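Local coordinates for C3-degrading proteinase (CppA protein) (Streptococcus pneumoniae, PDB 3E0R), which probably degrades complement component C3 as a proteinase and is built from glyoxalase-like domains, at residues Arg21-Lys35 against Glu39-Gly51. Sequence-based numbering, arbitrary orientation.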
loop_
_atom_site.group_PDB
_atom_site.type_symbol
_atom_site.label_atom_id
_atom_site.label_comp_id
_atom_site.label_asym_id
_atom_site.label_seq_id
_atom_site.Cartn_x
_atom_site.Cartn_y
_atom_site.Cartn_z
ATOM N N ARG A 21 -9.946 -7.358 -11.670
ATOM C CA ARG A 21 -8.541 -7.233 -12.015
ATOM C C ARG A 21 -8.253 -6.169 -13.063
ATOM O O ARG A 21 -7.388 -5.309 -12.869
ATOM C CB ARG A 21 -8.000 -8.561 -12.545
ATOM C CG ARG A 21 -6.546 -8.728 -12.237
ATOM C CD ARG A 21 -5.791 -9.275 -13.401
ATOM N NE ARG A 21 -4.446 -9.662 -12.978
ATOM C CZ ARG A 21 -4.164 -10.782 -12.312
ATOM N NH1 ARG A 21 -5.118 -11.644 -11.963
ATOM N NH2 ARG A 21 -2.918 -11.053 -12.003
ATOM N N LYS A 22 -8.930 -6.250 -14.194
ATOM C CA LYS A 22 -8.649 -5.335 -15.279
ATOM C C LYS A 22 -8.863 -3.896 -14.795
ATOM O O LYS A 22 -8.068 -3.028 -15.104
ATOM C CB LYS A 22 -9.495 -5.661 -16.519
ATOM C CG LYS A 22 -9.025 -4.946 -17.759
ATOM C CD LYS A 22 -7.872 -5.699 -18.392
ATOM C CE LYS A 22 -6.842 -4.776 -19.030
ATOM N NZ LYS A 22 -5.527 -5.470 -19.264
ATOM N N LEU A 23 -9.929 -3.651 -14.019
ATOM C CA LEU A 23 -10.169 -2.328 -13.444
ATOM C C LEU A 23 -8.972 -1.826 -12.665
ATOM O O LEU A 23 -8.489 -0.710 -12.878
ATOM C CB LEU A 23 -11.367 -2.346 -12.480
ATOM C CG LEU A 23 -12.743 -1.905 -12.928
ATOM C CD1 LEU A 23 -13.738 -2.027 -11.768
ATOM C CD2 LEU A 23 -12.674 -0.478 -13.476
ATOM N N ASN A 24 -8.527 -2.657 -11.727
ATOM C CA ASN A 24 -7.411 -2.315 -10.835
ATOM C C ASN A 24 -6.103 -2.153 -11.629
ATOM O O ASN A 24 -5.320 -1.231 -11.382
ATOM C CB ASN A 24 -7.314 -3.331 -9.679
ATOM C CG ASN A 24 -8.396 -3.129 -8.620
ATOM O OD1 ASN A 24 -8.139 -2.528 -7.592
ATOM N ND2 ASN A 24 -9.631 -3.566 -8.903
ATOM N N GLU A 25 -5.886 -3.018 -12.614
ATOM C CA GLU A 25 -4.710 -2.890 -13.516
ATOM C C GLU A 25 -4.703 -1.557 -14.241
ATOM O O GLU A 25 -3.694 -0.882 -14.325
ATOM C CB GLU A 25 -4.739 -3.950 -14.613
ATOM C CG GLU A 25 -4.533 -5.375 -14.194
ATOM C CD GLU A 25 -4.279 -6.292 -15.419
ATOM O OE1 GLU A 25 -4.814 -6.017 -16.507
ATOM O OE2 GLU A 25 -3.533 -7.285 -15.282
ATOM N N THR A 26 -5.855 -1.204 -14.805
ATOM C CA THR A 26 -5.993 0.033 -15.545
ATOM C C THR A 26 -5.627 1.229 -14.691
ATOM O O THR A 26 -5.117 2.219 -15.201
ATOM C CB THR A 26 -7.427 0.216 -16.070
ATOM O OG1 THR A 26 -7.851 -1.004 -16.680
ATOM C CG2 THR A 26 -7.503 1.338 -17.084
ATOM N N PHE A 27 -5.904 1.121 -13.396
ATOM C CA PHE A 27 -5.722 2.219 -12.443
ATOM C C PHE A 27 -4.240 2.337 -12.068
ATOM O O PHE A 27 -3.615 3.387 -12.256
ATOM C CB PHE A 27 -6.631 1.993 -11.194
ATOM C CG PHE A 27 -6.485 3.030 -10.135
ATOM C CD1 PHE A 27 -7.001 4.312 -10.320
ATOM C CD2 PHE A 27 -5.822 2.747 -8.966
ATOM C CE1 PHE A 27 -6.854 5.282 -9.354
ATOM C CE2 PHE A 27 -5.661 3.708 -7.996
ATOM C CZ PHE A 27 -6.180 4.957 -8.165
ATOM N N TYR A 28 -3.673 1.232 -11.605
ATOM C CA TYR A 28 -2.337 1.276 -11.016
ATOM C C TYR A 28 -1.233 1.368 -12.067
ATOM O O TYR A 28 -0.227 2.078 -11.888
ATOM C CB TYR A 28 -2.147 0.082 -10.123
ATOM C CG TYR A 28 -2.825 0.246 -8.801
ATOM C CD1 TYR A 28 -2.284 1.075 -7.832
ATOM C CD2 TYR A 28 -3.973 -0.494 -8.473
ATOM C CE1 TYR A 28 -2.910 1.224 -6.574
ATOM C CE2 TYR A 28 -4.606 -0.358 -7.204
ATOM C CZ TYR A 28 -4.067 0.520 -6.284
ATOM O OH TYR A 28 -4.651 0.646 -5.066
ATOM N N ILE A 29 -1.490 0.720 -13.200
ATOM C CA ILE A 29 -0.532 0.673 -14.291
ATOM C C ILE A 29 -0.789 1.829 -15.224
ATOM O O ILE A 29 0.067 2.687 -15.383
ATOM C CB ILE A 29 -0.569 -0.685 -15.076
ATOM C CG1 ILE A 29 -0.154 -1.835 -14.166
ATOM C CG2 ILE A 29 0.370 -0.647 -16.270
ATOM C CD1 ILE A 29 -0.633 -3.164 -14.646
ATOM N N GLU A 30 -1.984 1.869 -15.818
ATOM C CA GLU A 30 -2.242 2.848 -16.855
ATOM C C GLU A 30 -2.359 4.227 -16.248
ATOM O O GLU A 30 -1.773 5.186 -16.749
ATOM C CB GLU A 30 -3.484 2.553 -17.705
ATOM C CG GLU A 30 -3.923 1.089 -17.783
ATOM C CD GLU A 30 -3.652 0.388 -19.097
ATOM O OE1 GLU A 30 -4.433 0.645 -20.044
ATOM O OE2 GLU A 30 -2.710 -0.455 -19.139
ATOM N N THR A 31 -3.113 4.357 -15.178
ATOM C CA THR A 31 -3.376 5.695 -14.653
ATOM C C THR A 31 -2.140 6.151 -13.864
ATOM O O THR A 31 -1.527 7.177 -14.225
ATOM C CB THR A 31 -4.740 5.755 -13.898
ATOM O OG1 THR A 31 -5.767 5.273 -14.788
ATOM C CG2 THR A 31 -5.099 7.191 -13.429
ATOM N N LEU A 32 -1.704 5.348 -12.884
ATOM C CA LEU A 32 -0.674 5.807 -11.953
ATOM C C LEU A 32 0.766 5.659 -12.419
ATOM O O LEU A 32 1.639 6.330 -11.901
ATOM C CB LEU A 32 -0.868 5.174 -10.561
ATOM C CG LEU A 32 -2.159 5.607 -9.807
ATOM C CD1 LEU A 32 -2.172 5.018 -8.368
ATOM C CD2 LEU A 32 -2.369 7.124 -9.851
ATOM N N GLY A 33 1.023 4.803 -13.393
ATOM C CA GLY A 33 2.369 4.647 -13.940
ATOM C C GLY A 33 3.230 3.549 -13.336
ATOM O O GLY A 33 4.435 3.522 -13.569
HETATM N N MSE A 34 2.627 2.648 -12.561
HETATM C CA MSE A 34 3.341 1.458 -12.035
HETATM C C MSE A 34 3.579 0.346 -13.086
HETATM O O MSE A 34 2.869 0.206 -14.061
HETATM C CB MSE A 34 2.586 0.857 -10.838
HETATM C CG MSE A 34 2.291 1.886 -9.732
HETATM SE SE MSE A 34 1.667 1.066 -8.087
HETATM C CE MSE A 34 1.304 2.677 -6.978
ATOM N N LYS A 35 4.578 -0.465 -12.816
ATOM C CA LYS A 35 5.009 -1.561 -13.627
ATOM C C LYS A 35 4.565 -2.940 -13.053
ATOM O O LYS A 35 4.701 -3.210 -11.867
ATOM C CB LYS A 35 6.533 -1.487 -13.671
ATOM C CG LYS A 35 7.199 -2.434 -14.643
ATOM C CD LYS A 35 8.729 -2.282 -14.603
ATOM C CE LYS A 35 9.463 -3.271 -15.565
ATOM N NZ LYS A 35 8.930 -3.252 -16.951
ATOM N N GLU A 39 3.086 -11.615 -13.181
ATOM C CA GLU A 39 1.697 -11.741 -13.517
ATOM C C GLU A 39 1.289 -13.159 -13.258
ATOM O O GLU A 39 1.270 -14.007 -14.155
ATOM C CB GLU A 39 1.447 -11.284 -14.951
ATOM C CG GLU A 39 0.919 -9.845 -15.014
ATOM C CD GLU A 39 -0.573 -9.782 -14.718
ATOM O OE1 GLU A 39 -0.983 -10.352 -13.679
ATOM O OE2 GLU A 39 -1.332 -9.194 -15.528
ATOM N N GLU A 40 1.020 -13.411 -11.985
ATOM C CA GLU A 40 0.406 -14.651 -11.581
ATOM C C GLU A 40 -1.109 -14.495 -11.721
ATOM O O GLU A 40 -1.601 -13.406 -11.977
ATOM C CB GLU A 40 0.842 -15.043 -10.157
ATOM C CG GLU A 40 1.735 -16.276 -10.146
ATOM C CD GLU A 40 1.008 -17.498 -10.691
ATOM O OE1 GLU A 40 1.250 -17.870 -11.858
ATOM O OE2 GLU A 40 0.166 -18.066 -9.963
ATOM N N SER A 41 -1.837 -15.592 -11.586
ATOM C CA SER A 41 -3.300 -15.573 -11.690
ATOM C C SER A 41 -3.992 -15.102 -10.408
ATOM O O SER A 41 -5.058 -14.490 -10.463
ATOM C CB SER A 41 -3.825 -16.965 -12.026
ATOM O OG SER A 41 -3.224 -17.476 -13.207
ATOM N N ALA A 42 -3.410 -15.434 -9.260
ATOM C CA ALA A 42 -3.922 -14.985 -7.969
ATOM C C ALA A 42 -3.661 -13.488 -7.796
ATOM O O ALA A 42 -4.482 -12.765 -7.232
ATOM C CB ALA A 42 -3.266 -15.792 -6.828
ATOM N N PHE A 43 -2.520 -13.021 -8.300
ATOM C CA PHE A 43 -2.106 -11.656 -8.032
ATOM C C PHE A 43 -1.162 -10.948 -9.033
ATOM O O PHE A 43 -0.369 -11.521 -9.796
ATOM C CB PHE A 43 -1.561 -11.523 -6.580
ATOM C CG PHE A 43 -0.260 -12.255 -6.307
ATOM C CD1 PHE A 43 0.915 -11.976 -7.045
ATOM C CD2 PHE A 43 -0.178 -13.161 -5.254
ATOM C CE1 PHE A 43 2.121 -12.624 -6.774
ATOM C CE2 PHE A 43 1.052 -13.820 -4.963
ATOM C CZ PHE A 43 2.193 -13.546 -5.721
ATOM N N LEU A 44 -1.285 -9.644 -8.945
ATOM C CA LEU A 44 -0.490 -8.717 -9.643
ATOM C C LEU A 44 0.573 -8.116 -8.670
ATOM O O LEU A 44 0.280 -7.537 -7.580
ATOM C CB LEU A 44 -1.451 -7.689 -10.236
ATOM C CG LEU A 44 -0.871 -6.509 -11.006
ATOM C CD1 LEU A 44 -0.052 -6.941 -12.226
ATOM C CD2 LEU A 44 -2.024 -5.571 -11.356
ATOM N N SER A 45 1.812 -8.302 -9.082
ATOM C CA SER A 45 2.971 -7.799 -8.392
ATOM C C SER A 45 3.266 -6.488 -9.055
ATOM O O SER A 45 3.541 -6.488 -10.220
ATOM C CB SER A 45 4.159 -8.781 -8.586
ATOM O OG SER A 45 5.291 -8.431 -7.815
ATOM N N LEU A 46 3.166 -5.371 -8.313
ATOM C CA LEU A 46 3.452 -4.033 -8.833
ATOM C C LEU A 46 4.716 -3.401 -8.205
ATOM O O LEU A 46 5.017 -3.576 -7.033
ATOM C CB LEU A 46 2.251 -3.072 -8.637
ATOM C CG LEU A 46 0.883 -3.508 -9.211
ATOM C CD1 LEU A 46 -0.239 -2.822 -8.429
ATOM C CD2 LEU A 46 0.862 -3.190 -10.734
ATOM N N GLY A 47 5.411 -2.617 -9.024
ATOM C CA GLY A 47 6.621 -1.925 -8.612
ATOM C C GLY A 47 6.946 -0.830 -9.616
ATOM O O GLY A 47 6.062 -0.288 -10.191
ATOM N N ASP A 48 8.225 -0.532 -9.802
ATOM C CA ASP A 48 8.685 0.564 -10.678
ATOM C C ASP A 48 9.811 0.040 -11.563
ATOM O O ASP A 48 9.890 -1.177 -11.830
ATOM C CB ASP A 48 9.064 1.834 -9.843
ATOM C CG ASP A 48 10.167 1.568 -8.788
ATOM O OD1 ASP A 48 10.939 0.618 -8.981
ATOM O OD2 ASP A 48 10.244 2.296 -7.771
ATOM N N GLN A 49 10.676 0.915 -12.048
ATOM C CA GLN A 49 11.695 0.483 -12.982
ATOM C C GLN A 49 12.876 -0.063 -12.287
ATOM O O GLN A 49 13.762 -0.524 -12.942
ATOM C CB GLN A 49 12.234 1.584 -13.851
ATOM C CG GLN A 49 11.305 2.669 -14.126
ATOM C CD GLN A 49 10.663 2.571 -15.481
ATOM O OE1 GLN A 49 10.258 1.451 -15.915
ATOM N NE2 GLN A 49 10.513 3.748 -16.153
ATOM N N THR A 50 12.920 -0.011 -10.969
ATOM C CA THR A 50 13.945 -0.763 -10.204
ATOM C C THR A 50 13.710 -2.272 -10.318
ATOM O O THR A 50 14.628 -3.097 -10.167
ATOM C CB THR A 50 13.958 -0.340 -8.742
ATOM O OG1 THR A 50 12.781 -0.847 -8.092
ATOM C CG2 THR A 50 14.053 1.187 -8.637
ATOM N N GLY A 51 12.464 -2.621 -10.606
ATOM C CA GLY A 51 12.107 -3.994 -10.835
ATOM C C GLY A 51 11.758 -4.660 -9.543
ATOM O O GLY A 51 11.573 -5.862 -9.521
#
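The guanidinium of Arg21 reaches from the first turn of helix 21-31 into the hairpin turn between strands 35-39 and 43-47. Arg21 NH2 binds both Glu39 OE1, in a salt bridge of 2.7 Å, and the backbone O of Glu40, also at 2.7 Å; both acceptors are tilted from the guanidinium plane. Arg21 NH1 makes the straighter bond, 161° at the hydrogen, to Ser41 O, which lies in that plane. Arginine suits the place, because its long chain and several N-H groups let it hold a carboxylate and two carbonyls at once. Beside this salt bridge Glu25 OE2 lies 2.9 Å from Glu39 OE2, a like-charge approach probably eased by Arg21. Farther along, the aliphatic CG of Glu25 rests on Leu44 CD2 at 3.8 Å. The branches of Leu46 divide the work: CD1 meets Tyr28 CB, while CD2 packs on Ile29 CG1, 3.8 Å away. Ile29 can offer CG1 because that branch stands anti to the carbonyl carbon (chi1 -64°).

Helix 21-31 runs nearly parallel to strand 43-47, their axes 17° apart, and lies along one face of the sheet, as in the beta-alpha-beta-beta-beta module of the glyoxalase fold. Past Gly33, whose positive phi turns the chain out of the helix, Lys35 starts the edge strand and forms an antiparallel hydrogen-bonded pair with Gly47: Lys35 N to Gly47 O and Gly47 N to Lys35 O, both 3.0 Å.

In the second shell, Lys22 NZ binds Glu25 OE1, and Leu55 and Leu57 of strand 53-59 pack against Tyr28.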